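Local coordinates for putative cell adhesion protein (Bacteroides thetaiotaomicron, PDB 4DGU), which is a putative cell adhesion protein of the fimbrillin-like family and probably serves as a pilus component, at residues F14-D19 and I46-S51; R65-I70 and G75-Y80; M128-I133 and L218-G223. One frame throughout, in Å; residues are numbered along the deposited sequence.

Contact 1. Residues F14-D19 and I46-S51; sequences FSISID and ISMAAS
Met48, a selenomethionine, runs extended as far as its selenium (chi1 -172°, chi2 177°) and then bends at the last torsion (chi3 65°), which sets SE against Ile16 and turns the methyl CE toward Phe14. The two segments belong to strands 13-20 and 45-50 of a single curled, mixed beta-sheet, as suits a fimbrillin-like domain of the transthyretin clan. They are not paired in it: the nearest CA atoms, those of Ile16 and Met48, are 10.4 Å apart, no hydrogen bond crosses, and the contacts between them are made by side chains. The example illustrates how a curled sheet builds a core between strands that never exchange a backbone bond.

Ile16 and Met48 reach toward each other tip to tip, and CD1 of Ile16 lies 3.5 Å from SE of Met48. CG1 of the same isoleucine is 4.0 Å from that selenium, so one whole branch leans on it. Phe14 comes at Met48 from the opposite direction, its ring placed obliquely to the methyl. On the neighbouring strand 56-59, Phe58 touches both Ile16 and Met48 and so joins the cluster. Ser15 and Ser17 face the other way: Ser15 OG is hydrogen-bonded to Asn120 and Ser17 OG to Ser122, both on strand 120-135, while the carbonyl oxygen of Met48 accepts a bond from Arg65. Ile16 CD1 does double duty: besides meeting selenium, it sits in the plane of the Phe14 ring, at its edge, 3.7 Å from Phe14 CE1.

Contact 2. Residues R65-I70 and G75-Y80; sequences RAWNEI and GTVTFY
Trp67 and Phe79 form the tight half of this contact, where a short loop containing an inverse gamma turn centred on Glu69 folds against strand 77-83 of the curled fimbrillin-like sheet. The indole corner CZ3 of Trp67 meets Phe79 CZ at 3.6 Å, close to the plane of the phenyl ring and at its edge; the two ring planes are inclined at 59°. Beside them Ile70 and Val77 cross at about a right angle, with CG2 of Ile70 3.8 Å from CG1 of Val77. The rotation of Trp67 is fixed further by a bond from its NE1 to the carbonyl oxygen of Ser118. An alanine here is likely to open a gap beside the Phe79 edge, set that ring freer to turn and leave the Ser118 carbonyl without its indole donor.

The other side is looser and faces solvent. Glu69 is exposed and adds little to the packing; its carboxylate meets Arg65 through charge alone, since OE1 of Glu69, 3.5 Å from NE of Arg65, lies well out of the guanidinium plane. Within the strand, CG1 of Val77 rests 3.6 Å above one face of the Phe79 ring, displaced toward the rim.

Contact 3. Residues M128-I133 and L218-G223; sequences MTVPVI and LDLKAG
Val130 meets the flat peptide group that follows Lys221: its CG2 methyl lies 3.6 Å from the Lys221 carbonyl oxygen, tilted well out of the peptide plane. No aromatic ring takes part, so the peptide is the planar element and aliphatic groups do the rest. The same CG2 of Val130 also approaches CB of Leu220 at 3.9 Å, the two side chains crossing at about a right angle, while CG1 of Val130 comes within 4.2 Å of Leu220 CD1. One branched residue thus grips the loop by both methyls.

A second point of touch lies where the two backbone segments run closest, with the CA atoms of Met128 and Ala222 4.2 Å apart. Met128, a selenomethionine, starts out away from the loop but is bent at chi2 (-49°) and chi3 (-65°), and this double bend curls its methyl back, CE resting 3.7 Å from CB of Ala222. Next comes Gly223, whose positive phi (92°) suits the turn; there a side chain would press on the carbonyl oxygen of Ala222. His107, a zinc-binding residue of this protein although no zinc is bound to it in this chain, is close to Met128 and joins its backbone by hydrogen bonding, and Ala222 also packs on Tyr246 of a second subunit.

No hydrogen bond links the two segments directly. The loop instead leads into strand 225-230, which pairs in parallel with strand 120-135, and Leu226 on that strand touches Leu220. The arrangement is that of a connecting loop laid over the core beside a parallel strand pair, within the beta-rich fimbrillin-like fold of the transthyretin clan.

The three contacts follow one another along the chain, each closing before the next opens, yet all reach the same mixed sheet. Contacts 1 and 2 are neighbours, their centres about 9 Å apart: strand 13-20 pairs with 65-66 and strand 45-50 with 77-83, and the rings of Phe14 and Trp67 pack together, so the two pack as adjoining parts of one hydrophobic cluster. Contact 3 stands apart, its centre about 24 Å from that of contact 1 and 30 Å from that of contact 2, nearer the centre of the folded chain. Strand 120-135, partner of 13-20 at one end and of 225-230 further along, connects the distant core with the central region, where neighbouring subunits also touch.

Contact 1. Residues F14-D19 and I46-S51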
loop_
_atom_site.group_PDB
_atom_site.type_symbol
_atom_site.label_atom_id
_atom_site.label_comp_id
_atom_site.label_asym_id
_atom_site.label_seq_id
_atom_site.Cartn_x
_atom_site.Cartn_y
_atom_site.Cartn_z
ATOM N N PHE A 14 44.850 12.322 0.280
ATOM C CA PHE A 14 43.466 12.726 0.073
ATOM C C PHE A 14 42.743 12.897 1.397
ATOM O O PHE A 14 43.009 12.163 2.357
ATOM C CB PHE A 14 42.698 11.727 -0.825
ATOM C CG PHE A 14 42.528 10.315 -0.305
ATOM C CD1 PHE A 14 41.432 9.968 0.476
ATOM C CD2 PHE A 14 43.428 9.317 -0.648
ATOM C CE1 PHE A 14 41.256 8.656 0.913
ATOM C CE2 PHE A 14 43.239 8.004 -0.217
ATOM C CZ PHE A 14 42.164 7.683 0.563
ATOM N N SER A 15 41.795 13.850 1.430
ATOM C CA SER A 15 40.940 14.062 2.590
ATOM C C SER A 15 39.606 13.334 2.347
ATOM O O SER A 15 39.291 12.958 1.204
ATOM C CB SER A 15 40.738 15.552 2.851
ATOM O OG SER A 15 40.010 16.173 1.806
ATOM N N ILE A 16 38.847 13.114 3.419
ATOM C CA ILE A 16 37.555 12.445 3.342
ATOM C C ILE A 16 36.448 13.440 3.731
ATOM O O ILE A 16 36.636 14.276 4.627
ATOM C CB ILE A 16 37.575 11.163 4.236
ATOM C CG1 ILE A 16 38.473 10.036 3.645
ATOM C CG2 ILE A 16 36.179 10.657 4.662
ATOM C CD1 ILE A 16 37.968 9.284 2.433
ATOM N N SER A 17 35.304 13.345 3.036
ATOM C CA SER A 17 34.088 14.100 3.321
ATOM C C SER A 17 32.959 13.094 3.509
ATOM O O SER A 17 32.910 12.080 2.808
ATOM C CB SER A 17 33.790 15.140 2.243
ATOM O OG SER A 17 33.167 14.576 1.104
ATOM N N ILE A 18 32.097 13.344 4.497
ATOM C CA ILE A 18 30.988 12.454 4.866
ATOM C C ILE A 18 29.720 12.880 4.161
ATOM O O ILE A 18 29.137 13.910 4.484
ATOM C CB ILE A 18 30.801 12.404 6.417
ATOM C CG1 ILE A 18 32.133 12.092 7.152
ATOM C CG2 ILE A 18 29.656 11.442 6.827
ATOM C CD1 ILE A 18 32.874 10.761 6.724
ATOM N N ASP A 19 29.268 12.069 3.224
ATOM C CA ASP A 19 28.053 12.366 2.483
ATOM C C ASP A 19 27.057 11.232 2.696
ATOM O O ASP A 19 27.366 10.284 3.420
ATOM C CB ASP A 19 28.385 12.592 0.994
ATOM C CG ASP A 19 29.001 13.945 0.653
ATOM O OD1 ASP A 19 28.829 14.910 1.451
ATOM O OD2 ASP A 19 29.606 14.059 -0.431
ATOM N N ILE A 46 36.410 6.079 11.725
ATOM C CA ILE A 46 35.801 5.105 10.808
ATOM C C ILE A 46 36.866 4.065 10.428
ATOM O O ILE A 46 38.062 4.367 10.461
ATOM C CB ILE A 46 35.189 5.748 9.520
ATOM C CG1 ILE A 46 36.259 6.513 8.690
ATOM C CG2 ILE A 46 33.948 6.603 9.814
ATOM C CD1 ILE A 46 35.994 6.560 7.268
ATOM N N SER A 47 36.418 2.852 10.064
ATOM C CA SER A 47 37.268 1.800 9.520
ATOM C C SER A 47 37.161 1.926 8.027
ATOM O O SER A 47 36.070 1.764 7.486
ATOM C CB SER A 47 36.816 0.415 9.977
ATOM O OG SER A 47 36.917 0.309 11.378
HETATM N N MSE A 48 38.253 2.269 7.352
HETATM C CA MSE A 48 38.200 2.426 5.916
HETATM C C MSE A 48 39.208 1.514 5.206
HETATM O O MSE A 48 40.275 1.249 5.737
HETATM C CB MSE A 48 38.443 3.883 5.565
HETATM C CG MSE A 48 38.225 4.161 4.115
HETATM SE SE MSE A 48 38.426 6.005 3.676
HETATM C CE MSE A 48 40.294 6.237 4.084
ATOM N N ALA A 49 38.830 0.982 4.039
ATOM C CA ALA A 49 39.658 0.117 3.206
ATOM C C ALA A 49 39.404 0.363 1.720
ATOM O O ALA A 49 38.309 0.773 1.318
ATOM C CB ALA A 49 39.378 -1.345 3.519
ATOM N N ALA A 50 40.437 0.128 0.916
ATOM C CA ALA A 50 40.326 0.093 -0.524
ATOM C C ALA A 50 39.981 -1.341 -0.844
ATOM O O ALA A 50 40.376 -2.245 -0.084
ATOM C CB ALA A 50 41.629 0.508 -1.180
ATOM N N SER A 51 39.251 -1.572 -1.950
ATOM C CA SER A 51 38.849 -2.921 -2.354
ATOM C C SER A 51 40.029 -3.926 -2.277
ATOM O O SER A 51 41.153 -3.640 -2.704
ATOM C CB SER A 51 38.220 -2.904 -3.748
ATOM O OG SER A 51 38.378 -4.109 -4.487
#

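Contact 2. Residues R65-I70 and G75-Y80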
loop_
_atom_site.group_PDB
_atom_site.type_symbol
_atom_site.label_atom_id
_atom_site.label_comp_id
_atom_site.label_asym_id
_atom_site.label_seq_id
_atom_site.Cartn_x
_atom_site.Cartn_y
_atom_site.Cartn_z
ATOM N N ARG A 65 44.846 10.327 3.915
ATOM C CA ARG A 65 45.398 9.028 3.578
ATOM C C ARG A 65 46.283 9.159 2.339
ATOM O O ARG A 65 45.941 9.904 1.427
ATOM C CB ARG A 65 44.282 7.986 3.380
ATOM C CG ARG A 65 44.833 6.567 3.230
ATOM C CD ARG A 65 43.822 5.503 3.531
ATOM N NE ARG A 65 43.552 5.416 4.962
ATOM C CZ ARG A 65 42.869 4.426 5.521
ATOM N NH1 ARG A 65 42.393 3.436 4.777
ATOM N NH2 ARG A 65 42.630 4.434 6.827
ATOM N N ALA A 66 47.424 8.443 2.327
ATOM C CA ALA A 66 48.374 8.361 1.219
ATOM C C ALA A 66 47.716 7.647 0.023
ATOM O O ALA A 66 46.988 6.671 0.220
ATOM C CB ALA A 66 49.605 7.604 1.679
ATOM N N TRP A 67 47.977 8.109 -1.203
ATOM C CA TRP A 67 47.368 7.482 -2.374
ATOM C C TRP A 67 48.054 6.128 -2.766
ATOM O O TRP A 67 47.701 5.558 -3.804
ATOM C CB TRP A 67 47.292 8.459 -3.573
ATOM C CG TRP A 67 45.988 9.212 -3.672
ATOM C CD1 TRP A 67 45.806 10.563 -3.559
ATOM C CD2 TRP A 67 44.681 8.651 -3.905
ATOM N NE1 TRP A 67 44.474 10.881 -3.725
ATOM C CE2 TRP A 67 43.763 9.728 -3.948
ATOM C CE3 TRP A 67 44.200 7.345 -4.096
ATOM C CZ2 TRP A 67 42.392 9.531 -4.146
ATOM C CZ3 TRP A 67 42.846 7.152 -4.284
ATOM C CH2 TRP A 67 41.953 8.232 -4.291
ATOM N N ASN A 68 48.935 5.582 -1.906
ATOM C CA ASN A 68 49.566 4.280 -2.133
ATOM C C ASN A 68 48.680 3.181 -1.581
ATOM O O ASN A 68 48.601 2.113 -2.184
ATOM C CB ASN A 68 50.986 4.167 -1.558
ATOM C CG ASN A 68 51.287 5.057 -0.406
ATOM O OD1 ASN A 68 51.669 6.212 -0.585
ATOM N ND2 ASN A 68 51.141 4.527 0.796
ATOM N N GLU A 69 48.008 3.456 -0.444
ATOM C CA GLU A 69 47.065 2.552 0.218
ATOM C C GLU A 69 45.810 2.421 -0.640
ATOM O O GLU A 69 44.781 3.032 -0.322
ATOM C CB GLU A 69 46.696 3.082 1.626
ATOM C CG GLU A 69 47.864 3.283 2.590
ATOM C CD GLU A 69 47.507 4.087 3.829
ATOM O OE1 GLU A 69 46.563 3.691 4.556
ATOM O OE2 GLU A 69 48.170 5.122 4.071
ATOM N N ILE A 70 45.908 1.679 -1.771
ATOM C CA ILE A 70 44.797 1.482 -2.725
ATOM C C ILE A 70 44.762 0.038 -3.255
ATOM O O ILE A 70 43.987 -0.260 -4.163
ATOM C CB ILE A 70 44.831 2.495 -3.918
ATOM C CG1 ILE A 70 46.147 2.400 -4.744
ATOM C CG2 ILE A 70 44.511 3.915 -3.460
ATOM C CD1 ILE A 70 46.082 3.004 -6.055
ATOM N N GLY A 75 43.303 3.343 -12.275
ATOM C CA GLY A 75 42.241 4.142 -12.871
ATOM C C GLY A 75 41.310 4.697 -11.819
ATOM O O GLY A 75 41.349 5.894 -11.529
ATOM N N THR A 76 40.416 3.843 -11.293
ATOM C CA THR A 76 39.484 4.191 -10.232
ATOM C C THR A 76 39.633 3.211 -9.077
ATOM O O THR A 76 39.796 2.009 -9.295
ATOM C CB THR A 76 38.008 4.275 -10.682
ATOM O OG1 THR A 76 37.511 2.987 -11.006
ATOM C CG2 THR A 76 37.784 5.236 -11.817
ATOM N N VAL A 77 39.559 3.750 -7.846
ATOM C CA VAL A 77 39.659 3.025 -6.578
ATOM C C VAL A 77 38.320 3.065 -5.880
ATOM O O VAL A 77 37.700 4.131 -5.756
ATOM C CB VAL A 77 40.770 3.624 -5.658
ATOM C CG1 VAL A 77 40.994 2.757 -4.424
ATOM C CG2 VAL A 77 42.076 3.798 -6.412
ATOM N N THR A 78 37.905 1.916 -5.352
ATOM C CA THR A 78 36.683 1.830 -4.571
ATOM C C THR A 78 37.087 1.722 -3.099
ATOM O O THR A 78 37.899 0.868 -2.745
ATOM C CB THR A 78 35.813 0.664 -5.041
ATOM O OG1 THR A 78 35.614 0.796 -6.441
ATOM C CG2 THR A 78 34.474 0.625 -4.336
ATOM N N PHE A 79 36.507 2.600 -2.254
ATOM C CA PHE A 79 36.713 2.615 -0.823
ATOM C C PHE A 79 35.438 2.131 -0.125
ATOM O O PHE A 79 34.354 2.281 -0.667
ATOM C CB PHE A 79 37.113 4.008 -0.332
ATOM C CG PHE A 79 38.418 4.499 -0.885
ATOM C CD1 PHE A 79 39.620 4.156 -0.281
ATOM C CD2 PHE A 79 38.452 5.314 -2.017
ATOM C CE1 PHE A 79 40.835 4.590 -0.812
ATOM C CE2 PHE A 79 39.655 5.756 -2.534
ATOM C CZ PHE A 79 40.843 5.387 -1.928
ATOM N N TYR A 80 35.596 1.516 1.059
ATOM C CA TYR A 80 34.550 0.960 1.908
ATOM C C TYR A 80 34.789 1.423 3.309
ATOM O O TYR A 80 35.936 1.421 3.750
ATOM C CB TYR A 80 34.548 -0.571 1.847
ATOM C CG TYR A 80 34.310 -1.113 0.459
ATOM C CD1 TYR A 80 33.023 -1.214 -0.060
ATOM C CD2 TYR A 80 35.377 -1.498 -0.356
ATOM C CE1 TYR A 80 32.795 -1.711 -1.342
ATOM C CE2 TYR A 80 35.161 -2.013 -1.633
ATOM C CZ TYR A 80 33.865 -2.119 -2.123
ATOM O OH TYR A 80 33.631 -2.582 -3.399
#

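Contact 3. Residues M128-I133 and L218-G223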
loop_
_atom_site.group_PDB
_atom_site.type_symbol
_atom_site.label_atom_id
_atom_site.label_comp_id
_atom_site.label_asym_id
_atom_site.label_seq_id
_atom_site.Cartn_x
_atom_site.Cartn_y
_atom_site.Cartn_z
HETATM N N MSE A 128 22.563 1.211 7.933
HETATM C CA MSE A 128 22.263 -0.233 7.825
HETATM C C MSE A 128 21.292 -0.702 8.904
HETATM O O MSE A 128 20.647 -1.746 8.739
HETATM C CB MSE A 128 23.546 -1.084 7.846
HETATM C CG MSE A 128 24.679 -0.546 6.952
HETATM SE SE MSE A 128 24.117 -0.110 5.137
HETATM C CE MSE A 128 23.604 -1.918 4.449
ATOM N N THR A 129 21.197 0.074 10.005
ATOM C CA THR A 129 20.247 -0.119 11.099
ATOM C C THR A 129 19.014 0.782 10.828
ATOM O O THR A 129 19.029 1.581 9.877
ATOM C CB THR A 129 20.900 0.160 12.444
ATOM O OG1 THR A 129 21.560 1.421 12.342
ATOM C CG2 THR A 129 21.893 -0.938 12.865
ATOM N N VAL A 130 17.950 0.649 11.655
ATOM C CA VAL A 130 16.684 1.358 11.458
ATOM C C VAL A 130 16.410 2.302 12.654
ATOM O O VAL A 130 16.104 1.802 13.732
ATOM C CB VAL A 130 15.500 0.345 11.212
ATOM C CG1 VAL A 130 14.160 1.054 10.999
ATOM C CG2 VAL A 130 15.802 -0.598 10.034
ATOM N N PRO A 131 16.516 3.652 12.508
ATOM C CA PRO A 131 16.192 4.539 13.643
ATOM C C PRO A 131 14.710 4.509 13.990
ATOM O O PRO A 131 13.841 4.267 13.130
ATOM C CB PRO A 131 16.592 5.939 13.155
ATOM C CG PRO A 131 17.268 5.773 11.873
ATOM C CD PRO A 131 16.896 4.435 11.317
ATOM N N VAL A 132 14.427 4.741 15.266
ATOM C CA VAL A 132 13.069 4.760 15.803
ATOM C C VAL A 132 12.793 6.157 16.367
ATOM O O VAL A 132 13.552 6.638 17.216
ATOM C CB VAL A 132 12.826 3.645 16.873
ATOM C CG1 VAL A 132 11.346 3.577 17.256
ATOM C CG2 VAL A 132 13.317 2.283 16.384
ATOM N N ILE A 133 11.713 6.799 15.892
ATOM C CA ILE A 133 11.325 8.121 16.391
ATOM C C ILE A 133 9.961 8.048 17.053
ATOM O O ILE A 133 9.058 7.395 16.535
ATOM C CB ILE A 133 11.386 9.245 15.318
ATOM C CG1 ILE A 133 10.441 8.984 14.123
ATOM C CG2 ILE A 133 12.836 9.460 14.848
ATOM C CD1 ILE A 133 10.272 10.167 13.215
ATOM N N LEU A 218 5.781 -4.421 7.682
ATOM C CA LEU A 218 6.962 -3.557 7.486
ATOM C C LEU A 218 8.179 -4.405 7.403
ATOM O O LEU A 218 8.634 -4.894 8.425
ATOM C CB LEU A 218 7.125 -2.516 8.620
ATOM C CG LEU A 218 5.993 -1.517 8.848
ATOM C CD1 LEU A 218 6.024 -0.988 10.276
ATOM C CD2 LEU A 218 6.054 -0.376 7.856
ATOM N N ASP A 219 8.682 -4.631 6.192
ATOM C CA ASP A 219 9.866 -5.440 5.951
ATOM C C ASP A 219 11.054 -4.479 5.918
ATOM O O ASP A 219 11.483 -4.036 4.845
ATOM C CB ASP A 219 9.709 -6.250 4.644
ATOM C CG ASP A 219 10.694 -7.404 4.450
ATOM O OD1 ASP A 219 11.424 -7.748 5.420
ATOM O OD2 ASP A 219 10.723 -7.980 3.332
ATOM N N LEU A 220 11.525 -4.099 7.119
ATOM C CA LEU A 220 12.555 -3.078 7.312
ATOM C C LEU A 220 13.898 -3.481 6.748
ATOM O O LEU A 220 14.298 -4.641 6.846
ATOM C CB LEU A 220 12.712 -2.718 8.792
ATOM C CG LEU A 220 11.422 -2.292 9.561
ATOM C CD1 LEU A 220 11.684 -2.327 11.053
ATOM C CD2 LEU A 220 10.911 -0.911 9.122
ATOM N N LYS A 221 14.577 -2.518 6.114
ATOM C CA LYS A 221 15.889 -2.691 5.509
ATOM C C LYS A 221 16.743 -1.434 5.792
ATOM O O LYS A 221 16.299 -0.537 6.505
ATOM C CB LYS A 221 15.745 -2.939 3.989
ATOM C CG LYS A 221 14.954 -4.183 3.569
ATOM C CD LYS A 221 15.718 -5.484 3.766
ATOM C CE LYS A 221 14.838 -6.695 3.623
ATOM N NZ LYS A 221 14.462 -6.957 2.212
ATOM N N ALA A 222 17.970 -1.381 5.251
ATOM C CA ALA A 222 18.838 -0.218 5.358
ATOM C C ALA A 222 18.127 0.995 4.744
ATOM O O ALA A 222 17.470 0.874 3.692
ATOM C CB ALA A 222 20.153 -0.483 4.647
ATOM N N GLY A 223 18.223 2.121 5.445
ATOM C CA GLY A 223 17.607 3.378 5.031
ATOM C C GLY A 223 16.216 3.590 5.594
ATOM O O GLY A 223 15.663 4.673 5.414
#